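Long-range contacts in leucyl-trna synthetase (Plasmodium falciparum, PDB 5FOC), which forms the editing domain of a cytosolic leucyl-tRNA synthetase, an enzyme that, like its relatives, probably removes wrongly attached amino acids from its tRNA: residues Y22-R30 with L215-L226; F114-L124 with I176-V184. The protein carries 2 engineered substitutions. One frame throughout, in Å; residues are numbered along the deposited sequence.

Interaction 1. Residues Y22-R30 with L215-L226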
loop_
_atom_site.group_PDB
_atom_site.type_symbol
_atom_site.label_atom_id
_atom_site.label_comp_id
_atom_site.label_asym_id
_atom_site.label_seq_id
_atom_site.Cartn_x
_atom_site.Cartn_y
_atom_site.Cartn_z
ATOM N N TYR A 22 0.138 13.775 -10.024
ATOM C CA TYR A 22 0.839 15.048 -10.166
ATOM C C TYR A 22 0.000 16.262 -9.674
ATOM O O TYR A 22 0.539 17.184 -9.076
ATOM C CB TYR A 22 1.197 15.246 -11.655
ATOM C CG TYR A 22 1.857 16.542 -12.006
ATOM C CD1 TYR A 22 2.963 17.027 -11.314
ATOM C CD2 TYR A 22 1.400 17.297 -13.127
ATOM C CE1 TYR A 22 3.560 18.218 -11.671
ATOM C CE2 TYR A 22 2.008 18.460 -13.474
ATOM C CZ TYR A 22 3.072 18.942 -12.775
ATOM O OH TYR A 22 3.694 20.112 -13.124
ATOM N N SER A 23 -1.301 16.306 -10.008
ATOM C CA SER A 23 -2.174 17.392 -9.507
ATOM C C SER A 23 -2.199 17.413 -7.964
ATOM O O SER A 23 -2.072 18.473 -7.346
ATOM C CB SER A 23 -3.601 17.236 -9.992
ATOM O OG SER A 23 -3.589 17.271 -11.380
ATOM N N ILE A 24 -2.382 16.223 -7.386
ATOM C CA ILE A 24 -2.365 16.079 -5.927
ATOM C C ILE A 24 -1.029 16.581 -5.346
ATOM O O ILE A 24 -1.031 17.395 -4.418
ATOM C CB ILE A 24 -2.675 14.622 -5.483
ATOM C CG1 ILE A 24 -4.107 14.199 -5.841
ATOM C CG2 ILE A 24 -2.429 14.448 -3.966
ATOM C CD1 ILE A 24 -4.346 12.694 -5.791
ATOM N N PHE A 25 0.065 16.189 -5.979
ATOM C CA PHE A 25 1.421 16.573 -5.585
ATOM C C PHE A 25 1.577 18.087 -5.587
ATOM O O PHE A 25 2.010 18.713 -4.612
ATOM C CB PHE A 25 2.443 15.824 -6.449
ATOM C CG PHE A 25 3.891 16.140 -6.169
ATOM C CD1 PHE A 25 4.500 17.308 -6.575
ATOM C CD2 PHE A 25 4.646 15.245 -5.385
ATOM C CE1 PHE A 25 5.835 17.597 -6.312
ATOM C CE2 PHE A 25 5.968 15.535 -5.136
ATOM C CZ PHE A 25 6.559 16.689 -5.523
ATOM N N MET A 26 1.234 18.746 -6.714
ATOM C CA MET A 26 1.421 20.176 -6.801
ATOM C C MET A 26 0.444 20.947 -5.919
ATOM O O MET A 26 0.780 22.019 -5.427
ATOM C CB MET A 26 1.314 20.649 -8.295
ATOM C CG MET A 26 2.456 20.111 -9.140
ATOM S SD MET A 26 4.124 20.448 -8.498
ATOM C CE MET A 26 4.076 22.203 -8.157
ATOM N N ASN A 27 -0.757 20.405 -5.711
ATOM C CA ASN A 27 -1.692 21.014 -4.761
ATOM C C ASN A 27 -1.064 21.075 -3.348
ATOM O O ASN A 27 -1.147 22.102 -2.666
ATOM C CB ASN A 27 -3.034 20.247 -4.692
ATOM C CG ASN A 27 -3.916 20.499 -5.905
ATOM O OD1 ASN A 27 -3.730 21.477 -6.614
ATOM N ND2 ASN A 27 -4.878 19.603 -6.150
ATOM N N SER A 28 -0.377 19.991 -2.987
ATOM C CA SER A 28 0.329 19.893 -1.675
ATOM C C SER A 28 1.512 20.832 -1.570
ATOM O O SER A 28 1.698 21.488 -0.520
ATOM C CB SER A 28 0.729 18.449 -1.408
ATOM O OG SER A 28 -0.458 17.697 -1.272
ATOM N N ILE A 29 2.297 20.938 -2.648
ATOM C CA ILE A 29 3.397 21.887 -2.671
ATOM C C ILE A 29 2.821 23.273 -2.428
ATOM O O ILE A 29 3.295 24.041 -1.625
ATOM C CB ILE A 29 4.179 21.874 -4.010
ATOM C CG1 ILE A 29 4.894 20.540 -4.248
ATOM C CG2 ILE A 29 5.187 23.004 -4.112
ATOM C CD1 ILE A 29 5.880 20.128 -3.154
ATOM N N ARG A 30 1.812 23.654 -3.210
ATOM C CA ARG A 30 1.269 24.973 -3.048
ATOM C C ARG A 30 0.713 25.262 -1.659
ATOM O O ARG A 30 0.952 26.335 -1.133
ATOM C CB ARG A 30 0.185 25.248 -4.092
ATOM C CG ARG A 30 0.697 25.927 -5.353
ATOM C CD ARG A 30 -0.401 26.368 -6.353
ATOM N NE ARG A 30 -1.324 25.310 -6.673
ATOM C CZ ARG A 30 -1.205 24.442 -7.661
ATOM N NH1 ARG A 30 -0.203 24.508 -8.539
ATOM N NH2 ARG A 30 -2.149 23.504 -7.782
ATOM N N LEU A 215 10.305 14.367 -1.144
ATOM C CA LEU A 215 9.679 15.156 -2.171
ATOM C C LEU A 215 8.402 15.841 -1.743
ATOM O O LEU A 215 8.044 16.874 -2.296
ATOM C CB LEU A 215 9.344 14.238 -3.323
ATOM C CG LEU A 215 10.476 13.426 -3.952
ATOM C CD1 LEU A 215 9.975 12.628 -5.152
ATOM C CD2 LEU A 215 11.679 14.253 -4.329
ATOM N N ASN A 216 7.664 15.217 -0.842
ATOM C CA ASN A 216 6.428 15.729 -0.323
ATOM C C ASN A 216 5.976 14.893 0.870
ATOM O O ASN A 216 6.441 13.761 1.076
ATOM C CB ASN A 216 5.326 15.730 -1.443
ATOM C CG ASN A 216 4.503 16.974 -1.438
ATOM O OD1 ASN A 216 4.333 17.632 -0.428
ATOM N ND2 ASN A 216 3.976 17.334 -2.655
ATOM N N LYS A 217 5.030 15.468 1.604
ATOM C CA LYS A 217 4.385 14.835 2.745
ATOM C C LYS A 217 2.901 15.176 2.615
ATOM O O LYS A 217 2.533 16.352 2.614
ATOM C CB LYS A 217 4.993 15.364 4.051
ATOM C CG LYS A 217 4.316 14.840 5.265
ATOM C CD LYS A 217 4.924 15.421 6.524
ATOM C CE LYS A 217 4.293 16.744 6.888
ATOM N NZ LYS A 217 4.903 17.217 8.169
ATOM N N ILE A 218 2.069 14.146 2.449
ATOM C CA ILE A 218 0.672 14.322 2.067
ATOM C C ILE A 218 -0.258 13.483 2.963
ATOM O O ILE A 218 -0.029 12.271 3.156
ATOM C CB ILE A 218 0.472 14.036 0.535
ATOM C CG1 ILE A 218 1.398 14.921 -0.299
ATOM C CG2 ILE A 218 -0.970 14.190 0.156
ATOM C CD1 ILE A 218 1.395 14.615 -1.793
ATOM N N LYS A 219 -1.312 14.108 3.493
ATOM C CA LYS A 219 -2.288 13.361 4.314
ATOM C C LYS A 219 -2.979 12.319 3.452
ATOM O O LYS A 219 -3.284 12.568 2.264
ATOM C CB LYS A 219 -3.315 14.253 5.013
ATOM C CG LYS A 219 -3.086 14.413 6.520
ATOM C CD LYS A 219 -4.177 15.246 7.187
ATOM C CE LYS A 219 -5.506 14.508 7.300
ATOM N NZ LYS A 219 -6.642 15.469 7.367
ATOM N N GLY A 220 -3.204 11.150 3.997
ATOM C CA GLY A 220 -3.726 10.019 3.259
ATOM C C GLY A 220 -5.064 10.273 2.590
ATOM O O GLY A 220 -5.318 9.723 1.522
ATOM N N GLU A 221 -5.883 11.122 3.206
ATOM C CA GLU A 221 -7.211 11.457 2.686
ATOM C C GLU A 221 -7.134 11.930 1.226
ATOM O O GLU A 221 -8.040 11.690 0.417
ATOM C CB GLU A 221 -7.908 12.501 3.555
ATOM C CG GLU A 221 -7.233 13.840 3.702
ATOM C CD GLU A 221 -8.097 14.867 4.437
ATOM O OE1 GLU A 221 -9.338 14.811 4.405
ATOM O OE2 GLU A 221 -7.535 15.779 5.030
ATOM N N HIS A 222 -6.038 12.585 0.892
ATOM C CA HIS A 222 -5.886 13.143 -0.447
ATOM C C HIS A 222 -5.663 12.126 -1.530
ATOM O O HIS A 222 -5.889 12.406 -2.744
ATOM C CB HIS A 222 -4.801 14.177 -0.476
ATOM C CG HIS A 222 -5.093 15.334 0.397
ATOM N ND1 HIS A 222 -6.224 16.100 0.253
ATOM C CD2 HIS A 222 -4.441 15.825 1.479
ATOM C CE1 HIS A 222 -6.229 17.053 1.159
ATOM N NE2 HIS A 222 -5.175 16.883 1.939
ATOM N N PHE A 223 -5.282 10.927 -1.151
ATOM C CA PHE A 223 -5.091 9.824 -2.083
ATOM C C PHE A 223 -6.292 8.908 -2.242
ATOM O O PHE A 223 -6.285 8.031 -3.129
ATOM C CB PHE A 223 -3.908 8.982 -1.674
ATOM C CG PHE A 223 -2.597 9.719 -1.616
ATOM C CD1 PHE A 223 -2.078 10.391 -2.723
ATOM C CD2 PHE A 223 -1.818 9.681 -0.462
ATOM C CE1 PHE A 223 -0.838 11.011 -2.652
ATOM C CE2 PHE A 223 -0.595 10.315 -0.393
ATOM C CZ PHE A 223 -0.091 10.962 -1.472
ATOM N N VAL A 224 -7.293 9.086 -1.371
ATOM C CA VAL A 224 -8.475 8.244 -1.397
ATOM C C VAL A 224 -9.172 8.424 -2.738
ATOM O O VAL A 224 -9.404 9.528 -3.192
ATOM C CB VAL A 224 -9.405 8.494 -0.191
ATOM C CG1 VAL A 224 -10.715 7.739 -0.306
ATOM C CG2 VAL A 224 -8.672 8.005 1.070
ATOM N N GLY A 225 -9.426 7.296 -3.383
ATOM C CA GLY A 225 -10.093 7.280 -4.725
ATOM C C GLY A 225 -9.140 7.105 -5.907
ATOM O O GLY A 225 -9.565 6.767 -7.019
ATOM N N LEU A 226 -7.836 7.360 -5.724
ATOM C CA LEU A 226 -6.857 7.058 -6.741
ATOM C C LEU A 226 -6.918 5.602 -7.132
ATOM O O LEU A 226 -7.090 4.706 -6.287
ATOM C CB LEU A 226 -5.421 7.332 -6.304
ATOM C CG LEU A 226 -4.823 8.713 -6.318
ATOM C CD1 LEU A 226 -3.348 8.641 -5.920
ATOM C CD2 LEU A 226 -4.908 9.276 -7.716
#
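Ile24, Phe25, Ser28 and Ile29 lie on the side of helix 22-30 that rests on residues 215-226, the helix running almost square across strand 216-219 at 101°, with a closest axis approach of 8.7 Å. The side chain of Asn216 shows how one amide can serve several neighbours at once. Its ND2 stands 3.5 Å above the plane of the Phe25 ring, over the centre, and the amide is turned nearly upright on that ring, the two planes being 81° apart. With Phe25 CG anti to the backbone N (chi1 179°), the ring is swung beneath the amide. Asn216 ND2 also makes a weak hydrogen bond of 3.1 Å to Phe25 O, a carbonyl already taken by Ile29 N in the helix, while Asn216 OD1 accepts Lys217 N and so steadies the amide. Ile29 CD1 closes against Asn216 ND2 at 3.4 Å. The arrangement is a helix laid across a mixed sheet: strand 216-219 pairs antiparallel with strand 146-152, and Leu149 of that neighbour also touches Phe25. Farther along, Ser28 OG lies 3.5 Å from Ile218 CG1 in van der Waals contact. Beyond the strand a type II beta turn from Phe223 to Leu226 returns the chain beneath Ile24. There Ile24 CD1 meets Leu226 CD2 tip to tip at 4.0 Å and lies 3.4 Å from His222 O, while its CG2 branch rests against Phe223 CE1.

Interaction 2. Residues F114-L124 with I176-V184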
loop_
_atom_site.group_PDB
_atom_site.type_symbol
_atom_site.label_atom_id
_atom_site.label_comp_id
_atom_site.label_asym_id
_atom_site.label_seq_id
_atom_site.Cartn_x
_atom_site.Cartn_y
_atom_site.Cartn_z
ATOM N N PHE A 114 8.137 14.421 -14.723
ATOM C CA PHE A 114 8.708 13.629 -13.633
ATOM C C PHE A 114 7.824 12.457 -13.232
ATOM O O PHE A 114 8.327 11.360 -12.951
ATOM C CB PHE A 114 8.966 14.506 -12.437
ATOM C CG PHE A 114 9.945 13.933 -11.457
ATOM C CD1 PHE A 114 11.286 13.831 -11.786
ATOM C CD2 PHE A 114 9.533 13.551 -10.214
ATOM C CE1 PHE A 114 12.235 13.388 -10.878
ATOM C CE2 PHE A 114 10.464 13.051 -9.302
ATOM C CZ PHE A 114 11.810 12.969 -9.641
ATOM N N PHE A 115 6.510 12.673 -13.183
ATOM C CA PHE A 115 5.531 11.680 -12.778
ATOM C C PHE A 115 5.013 10.813 -13.919
ATOM O O PHE A 115 4.546 9.694 -13.654
ATOM C CB PHE A 115 4.375 12.363 -12.086
ATOM C CG PHE A 115 4.810 13.180 -10.926
ATOM C CD1 PHE A 115 5.303 14.473 -11.087
ATOM C CD2 PHE A 115 4.788 12.635 -9.649
ATOM C CE1 PHE A 115 5.763 15.209 -9.988
ATOM C CE2 PHE A 115 5.234 13.366 -8.551
ATOM C CZ PHE A 115 5.733 14.631 -8.700
ATOM N N VAL A 116 5.049 11.332 -15.155
ATOM C CA VAL A 116 4.559 10.605 -16.335
ATOM C C VAL A 116 5.675 9.858 -17.098
ATOM O O VAL A 116 5.478 8.728 -17.528
ATOM C CB VAL A 116 3.808 11.551 -17.317
ATOM C CG1 VAL A 116 3.368 10.785 -18.567
ATOM C CG2 VAL A 116 2.608 12.158 -16.625
ATOM N N LYS A 117 6.823 10.504 -17.298
ATOM C CA LYS A 117 7.895 9.930 -18.108
ATOM C C LYS A 117 9.066 9.405 -17.280
ATOM O O LYS A 117 9.565 8.312 -17.555
ATOM C CB LYS A 117 8.397 10.962 -19.091
ATOM C CG LYS A 117 7.384 11.360 -20.168
ATOM C CD LYS A 117 8.118 12.029 -21.315
ATOM C CE LYS A 117 7.203 12.832 -22.217
ATOM N NZ LYS A 117 8.076 13.622 -23.110
ATOM N N ASP A 118 9.491 10.154 -16.264
ATOM C CA ASP A 118 10.805 9.941 -15.685
ATOM C C ASP A 118 10.749 8.815 -14.621
ATOM O O ASP A 118 11.663 7.978 -14.573
ATOM C CB ASP A 118 11.355 11.223 -14.997
ATOM C CG ASP A 118 11.691 12.376 -15.970
ATOM O OD1 ASP A 118 11.734 12.171 -17.203
ATOM O OD2 ASP A 118 11.934 13.521 -15.466
ATOM N N LYS A 119 9.714 8.821 -13.779
ATOM C CA LYS A 119 9.670 7.931 -12.579
ATOM C C LYS A 119 8.356 7.130 -12.577
ATOM O O LYS A 119 7.327 7.590 -13.161
ATOM C CB LYS A 119 9.722 8.765 -11.278
ATOM C CG LYS A 119 10.883 9.703 -11.119
ATOM C CD LYS A 119 12.231 9.065 -11.389
ATOM C CE LYS A 119 13.378 10.030 -11.226
ATOM N NZ LYS A 119 14.676 9.316 -11.424
ATOM N N LYS A 120 8.364 5.966 -11.922
ATOM C CA LYS A 120 7.152 5.218 -11.599
ATOM C C LYS A 120 6.692 5.676 -10.223
ATOM O O LYS A 120 7.519 5.941 -9.345
ATOM C CB LYS A 120 7.388 3.713 -11.615
ATOM C CG LYS A 120 7.847 3.136 -12.932
ATOM C CD LYS A 120 7.646 1.633 -12.926
ATOM C CE LYS A 120 8.226 0.915 -14.135
ATOM N NZ LYS A 120 7.928 -0.544 -13.995
ATOM N N VAL A 121 5.391 5.800 -10.035
ATOM C CA VAL A 121 4.832 6.212 -8.740
ATOM C C VAL A 121 4.266 4.985 -8.067
ATOM O O VAL A 121 3.368 4.347 -8.573
ATOM C CB VAL A 121 3.748 7.291 -8.841
ATOM C CG1 VAL A 121 3.227 7.643 -7.450
ATOM C CG2 VAL A 121 4.229 8.528 -9.624
ATOM N N ILE A 122 4.827 4.629 -6.875
ATOM C CA ILE A 122 4.535 3.352 -6.302
ATOM C C ILE A 122 4.229 3.517 -4.800
ATOM O O ILE A 122 5.109 4.056 -4.068
ATOM C CB ILE A 122 5.716 2.358 -6.471
ATOM C CG1 ILE A 122 5.992 2.045 -7.942
ATOM C CG2 ILE A 122 5.497 1.074 -5.650
ATOM C CD1 ILE A 122 7.306 1.380 -8.207
ATOM N N PHE A 123 3.042 3.098 -4.375
ATOM C CA PHE A 123 2.710 2.913 -2.943
ATOM C C PHE A 123 3.337 1.590 -2.532
ATOM O O PHE A 123 3.258 0.597 -3.163
ATOM C CB PHE A 123 1.185 2.908 -2.709
ATOM C CG PHE A 123 0.531 4.254 -2.819
ATOM C CD1 PHE A 123 0.253 4.809 -4.078
ATOM C CD2 PHE A 123 0.181 4.979 -1.710
ATOM C CE1 PHE A 123 -0.382 6.054 -4.151
ATOM C CE2 PHE A 123 -0.412 6.212 -1.783
ATOM C CZ PHE A 123 -0.723 6.752 -3.017
ATOM N N LEU A 124 3.995 1.612 -1.327
ATOM C CA LEU A 124 4.597 0.364 -0.857
ATOM C C LEU A 124 3.630 -0.299 0.128
ATOM O O LEU A 124 3.504 0.174 1.272
ATOM C CB LEU A 124 5.943 0.658 -0.206
ATOM C CG LEU A 124 7.107 1.021 -1.108
ATOM C CD1 LEU A 124 8.332 1.484 -0.314
ATOM C CD2 LEU A 124 7.467 -0.154 -1.987
ATOM N N ILE A 176 18.294 11.592 -7.923
ATOM C CA ILE A 176 17.445 11.852 -9.073
ATOM C C ILE A 176 17.919 11.026 -10.272
ATOM O O ILE A 176 17.087 10.520 -11.062
ATOM C CB ILE A 176 17.402 13.370 -9.355
ATOM C CG1 ILE A 176 16.661 14.124 -8.235
ATOM C CG2 ILE A 176 16.623 13.652 -10.618
ATOM C CD1 ILE A 176 16.838 15.642 -8.258
ATOM N N ASN A 177 19.239 10.926 -10.458
ATOM C CA ASN A 177 19.808 10.168 -11.569
ATOM C C ASN A 177 19.838 8.653 -11.430
ATOM O O ASN A 177 20.104 7.939 -12.423
ATOM C CB ASN A 177 21.209 10.685 -11.868
ATOM C CG ASN A 177 21.199 12.140 -12.325
ATOM O OD1 ASN A 177 20.212 12.599 -12.843
ATOM N ND2 ASN A 177 22.296 12.861 -12.107
ATOM N N SER A 178 19.597 8.148 -10.211
ATOM C CA SER A 178 19.780 6.734 -9.973
ATOM C C SER A 178 18.539 5.958 -9.518
ATOM O O SER A 178 18.504 4.728 -9.637
ATOM C CB SER A 178 20.869 6.551 -8.948
ATOM O OG SER A 178 22.058 7.223 -9.293
ATOM N N CYS A 179 17.536 6.659 -9.004
ATOM C CA CYS A 179 16.386 6.044 -8.347
ATOM C C CYS A 179 15.142 6.200 -9.236
ATOM O O CYS A 179 14.617 7.338 -9.406
ATOM C CB CYS A 179 16.153 6.719 -7.009
ATOM S SG CYS A 179 17.497 6.440 -5.855
ATOM N N PRO A 180 14.660 5.087 -9.815
ATOM C CA PRO A 180 13.579 5.266 -10.849
ATOM C C PRO A 180 12.179 5.364 -10.299
ATOM O O PRO A 180 11.241 5.626 -11.063
ATOM C CB PRO A 180 13.692 3.983 -11.665
ATOM C CG PRO A 180 14.162 2.976 -10.661
ATOM C CD PRO A 180 15.194 3.712 -9.857
ATOM N N ASN A 181 11.975 5.121 -9.006
ATOM C CA ASN A 181 10.632 5.025 -8.421
ATOM C C ASN A 181 10.408 6.080 -7.369
ATOM O O ASN A 181 11.324 6.341 -6.540
ATOM C CB ASN A 181 10.429 3.626 -7.776
ATOM C CG ASN A 181 10.585 2.502 -8.774
ATOM O OD1 ASN A 181 10.439 2.725 -9.985
ATOM N ND2 ASN A 181 10.893 1.303 -8.311
ATOM N N ILE A 182 9.236 6.716 -7.402
ATOM C CA ILE A 182 8.752 7.539 -6.332
ATOM C C ILE A 182 7.964 6.614 -5.436
ATOM O O ILE A 182 6.916 6.164 -5.800
ATOM C CB ILE A 182 7.865 8.696 -6.808
ATOM C CG1 ILE A 182 8.688 9.647 -7.651
ATOM C CG2 ILE A 182 7.265 9.425 -5.633
ATOM C CD1 ILE A 182 7.863 10.521 -8.558
ATOM N N TYR A 183 8.473 6.350 -4.205
ATOM C CA TYR A 183 7.718 5.601 -3.228
ATOM C C TYR A 183 6.910 6.430 -2.263
ATOM O O TYR A 183 7.339 7.495 -1.868
ATOM C CB TYR A 183 8.680 4.704 -2.429
ATOM C CG TYR A 183 9.326 3.585 -3.216
ATOM C CD1 TYR A 183 8.555 2.705 -4.006
ATOM C CD2 TYR A 183 10.724 3.406 -3.241
ATOM C CE1 TYR A 183 9.140 1.664 -4.720
ATOM C CE2 TYR A 183 11.316 2.370 -3.969
ATOM C CZ TYR A 183 10.527 1.489 -4.704
ATOM O OH TYR A 183 11.004 0.455 -5.465
ATOM N N VAL A 184 5.709 5.947 -1.942
ATOM C CA VAL A 184 4.860 6.549 -0.950
ATOM C C VAL A 184 4.826 5.574 0.247
ATOM O O VAL A 184 4.512 4.376 0.087
ATOM C CB VAL A 184 3.405 6.750 -1.419
ATOM C CG1 VAL A 184 2.633 7.548 -0.407
ATOM C CG2 VAL A 184 3.383 7.488 -2.776
HETATM O O HOH W 1 11.330 4.944 -13.795
#
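Lys120 to Leu124 and Asn181 to Val184 run side by side as parallel strands, joined by five backbone hydrogen bonds, from Lys120 N donating to Pro180 O as far as Leu124 N donating to Val184 O. The pair lies inside the mixed sheet, strand 7-15 running antiparallel to strand 120-127 and strand 146-152 antiparallel to strand 181-185. Packing is dense on the face that carries Val121, Phe123, Ile182 and Val184. Ile182 CD1 reaches Phe114 CE2 at 3.7 Å and also meets Phe115 and the CB of Lys119, while Val184 CB lies 4.0 Å from the centroid of the Phe123 ring in a CH-pi contact over its face. On the face of Ile122 and Tyr183, which lie alongside each other, the end of Leu124 comes across so that its CD1 lies over the Tyr183 ring, 4.1 Å from its centroid. Asn181 ND2 donates to Tyr183 OH in the plane of its own amide; Asn181 ND2 also bonds Asp154, and Tyr183 OH bonds Phe153 O.

The border is looser. Lys120 extends its chain away from the pair at an exposed position, and a water donates to both Asp118 O and Pro180 O at the start of the ladder. Lys119 turns inward instead: a bend at chi2 (-49°) brings its NZ to Ile176 O at 2.7 Å and to Cys179 O at 2.8 Å, the second met from above the carbonyl plane. Ile176 is in the last turn of helix 172-178 and Cys179 just follows it, so the ammonium ties the strand pair to that helix end and would be expected to offset the partial negative charge gathered there.

In the fold
Interactions 1 and 2 show how separate contacts can build one hydrophobic core. Their centres lie 15 Å apart, and both reach the same mixed sheet, in which strand 146-152 is the common neighbour of strands 216-219 and 181-185. Along the chain, helix 18-35 comes first, then both segments of interaction 2, and finally 215-226, so the sequence of one contact encloses the other. Aromatic rings join them: Phe115 meets both Tyr22 and Phe25, and Phe123 meets Phe223 edge-to-face; Leu215 against Ile182 adds an aliphatic contact. In this editing domain, excised from a much longer synthetase, helix 18-35 and the sheet thus share one packed interior.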